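PDB 2CAY: vacuolar protein sorting protein 36 from Saccharomyces cerevisiae, which belongs to the ESCRT-II complex of multivesicular-body sorting and probably binds membrane lipids through its N-terminal PH-type GLUE domain. Local coordinates for residues G121-F124 and S125-T128; T128-A131 and L132-L136. All coordinates share one frame; numbering follows the deposited sequence.

Contact 1. Residues G121-F124 and S125-T128; sequences GVLF and SQAT
Ser-125 OG turns back along the first turn of the helix and gives its hydrogen to Gly-121 O, 2.8 Å away. With chi1 at -60° the hydroxyl lies beside its own backbone N, which donates to the same oxygen; the two donors come in from opposite faces of the Gly-121 carbonyl plane. One turn on, Phe-124 O is gripped in the same way, by Thr-128 N and by Thr-128 OG1 at 2.9 Å, the hydroxyl standing above the carbonyl plane. Through these two carbonyls both buried hydroxyls are satisfied within the helix. The Phe-124 and Thr-128 side chains also pass at a slant, Thr-128 OG1 3.2 Å from Phe-124 CE2. This is the start of the C-terminal helix of a PH fold, with Gly-121 as N-cap at a positive phi of 67° and Asp-120 OD1 taking the N-H of Val-122. The packed flank faces the strands: Phe-124 meets Ile-55, Leu-57 and Phe-33, while Ser-125 and Thr-128 rest on Leu-98. The outer side is looser: Leu-123 is exposed, Val-122 and Gln-126 partly so. Here the extended Gln-126 chain runs alongside Val-122, its CD 3.7 Å from CG1, and Leu-123 CD2 comes no nearer than 3.9 Å to Gln-126 OE1. Gln-126 NE2 is held by Asp-120 of the second subunit. With an alanine here, Asp-120 OD2 of that subunit would probably lose this hydrogen bond, and Val-122 CG1 the chain lying beside it.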
loop_
_atom_site.group_PDB
_atom_site.type_symbol
_atom_site.label_atom_id
_atom_site.label_comp_id
_atom_site.label_asym_id
_atom_site.label_seq_id
_atom_site.Cartn_x
_atom_site.Cartn_y
_atom_site.Cartn_z
ATOM N N GLY A 121 4.893 -13.152 -8.963
ATOM C CA GLY A 121 5.701 -13.386 -7.755
ATOM C C GLY A 121 4.947 -13.940 -6.544
ATOM O O GLY A 121 5.492 -14.032 -5.464
ATOM N N VAL A 122 3.683 -14.321 -6.730
ATOM C CA VAL A 122 2.858 -14.727 -5.600
ATOM C C VAL A 122 3.266 -16.066 -4.983
ATOM O O VAL A 122 3.371 -16.176 -3.775
ATOM C CB VAL A 122 1.352 -14.754 -5.993
ATOM C CG1 VAL A 122 0.513 -15.428 -4.886
ATOM C CG2 VAL A 122 0.886 -13.323 -6.298
ATOM N N LEU A 123 3.440 -17.094 -5.786
ATOM C CA LEU A 123 3.838 -18.389 -5.197
ATOM C C LEU A 123 5.222 -18.320 -4.523
ATOM O O LEU A 123 5.441 -18.924 -3.474
ATOM C CB LEU A 123 3.843 -19.475 -6.263
ATOM C CG LEU A 123 2.468 -19.876 -6.857
ATOM C CD1 LEU A 123 2.666 -20.905 -7.967
ATOM C CD2 LEU A 123 1.562 -20.414 -5.743
ATOM N N PHE A 124 6.146 -17.586 -5.142
ATOM C CA PHE A 124 7.470 -17.396 -4.540
ATOM C C PHE A 124 7.381 -16.691 -3.196
ATOM O O PHE A 124 8.024 -17.090 -2.216
ATOM C CB PHE A 124 8.430 -16.656 -5.463
ATOM C CG PHE A 124 9.876 -16.704 -4.963
ATOM C CD1 PHE A 124 10.739 -17.716 -5.370
ATOM C CD2 PHE A 124 10.335 -15.766 -4.039
ATOM C CE1 PHE A 124 12.078 -17.764 -4.855
ATOM C CE2 PHE A 124 11.669 -15.806 -3.553
ATOM C CZ PHE A 124 12.519 -16.816 -3.956
ATOM N N SER A 125 6.585 -15.635 -3.145
ATOM C CA SER A 125 6.448 -14.854 -1.920
ATOM C C SER A 125 5.785 -15.675 -0.826
ATOM O O SER A 125 6.203 -15.630 0.317
ATOM C CB SER A 125 5.660 -13.577 -2.177
ATOM O OG SER A 125 6.343 -12.792 -3.147
ATOM N N GLN A 126 4.733 -16.416 -1.186
ATOM C CA GLN A 126 4.059 -17.281 -0.201
ATOM C C GLN A 126 5.013 -18.346 0.386
ATOM O O GLN A 126 5.038 -18.572 1.609
ATOM C CB GLN A 126 2.836 -17.950 -0.855
ATOM C CG GLN A 126 1.663 -16.928 -0.991
ATOM C CD GLN A 126 0.473 -17.460 -1.802
ATOM O OE1 GLN A 126 0.612 -18.380 -2.613
ATOM N NE2 GLN A 126 -0.706 -16.869 -1.582
ATOM N N ALA A 127 5.805 -18.968 -0.470
ATOM C CA ALA A 127 6.767 -19.979 -0.033
ATOM C C ALA A 127 7.837 -19.316 0.894
ATOM O O ALA A 127 8.244 -19.871 1.907
ATOM C CB ALA A 127 7.433 -20.602 -1.251
ATOM N N THR A 128 8.269 -18.110 0.538
ATOM C CA THR A 128 9.281 -17.387 1.335
ATOM C C THR A 128 8.734 -17.015 2.720
ATOM O O THR A 128 9.429 -17.181 3.723
ATOM C CB THR A 128 9.779 -16.104 0.594
ATOM O OG1 THR A 128 10.368 -16.476 -0.667
ATOM C CG2 THR A 128 10.848 -15.372 1.459
#

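Contact 2. Residues T128-A131 and L132-L136; sequences TERA and LENIL
The Asn-134 amide turns one face to Arg-130 O, which is 3.4 Å from Asn-134 CG and almost as near to OD1 and ND2. Lying over the plane, this oxygen makes no hydrogen bond with the amide; Arg-130 CG stands off the same face, 4.5 Å from Asn-134 ND2. A chi1 of -69° puts the amide there, folding CG beside its own backbone N, and that N donates to the same Arg-130 O at 3.0 Å. A second flat group, the Glu-133 carboxylate, leaves the helix altogether. Glu-133 CB lies 3.4 Å from Glu-129 O, but the chain then bends at chi2 (78°), and both carboxylate oxygens accept hydrogen bonds from Ser-107 and Ser-108 of the third subunit. On the side facing the sheets the contact is aliphatic. Leu-132 CB rests 3.4 Å from Thr-128 O, and its side chain packs on Leu-82 and Val-85; Ile-135 CD1 curls back to within 3.6 Å of Ala-131 O, and both of these residues meet Leu-79. The i to i+4 hydrogen bonds of the helix run through Leu-132 N to Thr-128 O, 2.9 Å, and slacken at Ile-135 N, whose bond to Ala-131 O is weak. Such one-sided apolar packing of regular turns is that of an amphipathic alpha-helix, here the C-terminal helix lying against the PH-fold strands.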
loop_
_atom_site.group_PDB
_atom_site.type_symbol
_atom_site.label_atom_id
_atom_site.label_comp_id
_atom_site.label_asym_id
_atom_site.label_seq_id
_atom_site.Cartn_x
_atom_site.Cartn_y
_atom_site.Cartn_z
ATOM N N THR A 128 8.269 -18.110 0.538
ATOM C CA THR A 128 9.281 -17.387 1.335
ATOM C C THR A 128 8.734 -17.015 2.720
ATOM O O THR A 128 9.429 -17.181 3.723
ATOM C CB THR A 128 9.779 -16.104 0.594
ATOM O OG1 THR A 128 10.368 -16.476 -0.667
ATOM C CG2 THR A 128 10.848 -15.372 1.459
ATOM N N GLU A 129 7.492 -16.528 2.767
ATOM C CA GLU A 129 6.818 -16.253 4.049
ATOM C C GLU A 129 6.834 -17.485 4.974
ATOM O O GLU A 129 7.115 -17.370 6.182
ATOM C CB GLU A 129 5.373 -15.807 3.823
ATOM C CG GLU A 129 5.199 -14.370 3.295
ATOM C CD GLU A 129 3.719 -13.989 2.965
ATOM O OE1 GLU A 129 2.859 -14.892 2.729
ATOM O OE2 GLU A 129 3.437 -12.756 2.877
ATOM N N ARG A 130 6.564 -18.658 4.396
ATOM C CA ARG A 130 6.505 -19.906 5.156
ATOM C C ARG A 130 7.892 -20.329 5.639
ATOM O O ARG A 130 8.017 -20.723 6.790
ATOM C CB ARG A 130 5.856 -21.026 4.332
ATOM C CG ARG A 130 5.655 -22.344 5.098
ATOM C CD ARG A 130 4.764 -23.335 4.336
ATOM N NE ARG A 130 3.376 -22.875 4.371
ATOM C CZ ARG A 130 2.374 -23.480 5.006
ATOM N NH1 ARG A 130 2.553 -24.647 5.629
ATOM N NH2 ARG A 130 1.172 -22.920 4.983
ATOM N N ALA A 131 8.900 -20.220 4.765
ATOM C CA ALA A 131 10.281 -20.622 5.051
ATOM C C ALA A 131 10.859 -19.710 6.144
ATOM O O ALA A 131 11.457 -20.201 7.124
ATOM C CB ALA A 131 11.131 -20.591 3.785
ATOM N N LEU A 132 10.608 -18.396 6.019
ATOM C CA LEU A 132 10.944 -17.453 7.087
ATOM C C LEU A 132 10.258 -17.785 8.415
ATOM O O LEU A 132 10.915 -17.869 9.462
ATOM C CB LEU A 132 10.627 -15.991 6.671
ATOM C CG LEU A 132 10.987 -14.952 7.744
ATOM C CD1 LEU A 132 12.466 -15.052 8.158
ATOM C CD2 LEU A 132 10.656 -13.561 7.251
ATOM N N GLU A 133 8.941 -17.957 8.404
ATOM C CA GLU A 133 8.241 -18.300 9.632
ATOM C C GLU A 133 8.798 -19.578 10.329
ATOM O O GLU A 133 8.900 -19.595 11.570
ATOM C CB GLU A 133 6.717 -18.371 9.417
ATOM C CG GLU A 133 5.907 -18.417 10.743
ATOM C CD GLU A 133 5.746 -17.050 11.447
ATOM O OE1 GLU A 133 6.452 -16.055 11.126
ATOM O OE2 GLU A 133 4.892 -16.979 12.352
ATOM N N ASN A 134 9.209 -20.600 9.558
ATOM C CA ASN A 134 9.787 -21.820 10.146
ATOM C C ASN A 134 11.058 -21.480 10.938
ATOM O O ASN A 134 11.326 -22.072 11.983
ATOM C CB ASN A 134 10.156 -22.882 9.084
ATOM C CG ASN A 134 8.931 -23.521 8.411
ATOM O OD1 ASN A 134 7.812 -23.438 8.911
ATOM N ND2 ASN A 134 9.148 -24.131 7.257
ATOM N N ILE A 135 11.864 -20.572 10.402
ATOM C CA ILE A 135 13.098 -20.175 11.083
ATOM C C ILE A 135 12.785 -19.332 12.323
ATOM O O ILE A 135 13.345 -19.587 13.393
ATOM C CB ILE A 135 14.031 -19.464 10.133
ATOM C CG1 ILE A 135 14.607 -20.501 9.172
ATOM C CG2 ILE A 135 15.132 -18.720 10.902
ATOM C CD1 ILE A 135 14.959 -19.951 7.878
ATOM N N LEU A 136 11.875 -18.362 12.191
ATOM C CA LEU A 136 11.544 -17.458 13.300
ATOM C C LEU A 136 10.980 -18.167 14.506
ATOM O O LEU A 136 11.361 -17.850 15.635
ATOM C CB LEU A 136 10.597 -16.318 12.866
ATOM C CG LEU A 136 11.246 -15.245 11.979
ATOM C CD1 LEU A 136 10.201 -14.199 11.502
ATOM C CD2 LEU A 136 12.416 -14.552 12.693
#

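How the contacts relate
Both contacts are successive turns of helix 122-137, their centres about 11 Å apart, and Thr-128 belongs to both: its hydroxyl looks back into contact 1 while its carbonyl accepts the first i to i+4 hydrogen bond of contact 2. Contact 1 sits nearer the centre of the chain, about 11 Å against 14 Å, and counts more buried residues. Its buried side mixes an aromatic ring with hydroxyls bonded to backbone carbonyls; that of contact 2 has small and branched aliphatics. Each also meets another copy of the protein through a polar side chain, the second subunit through the Gln-126 amide in contact 1, the third through the Glu-133 carboxylate in contact 2.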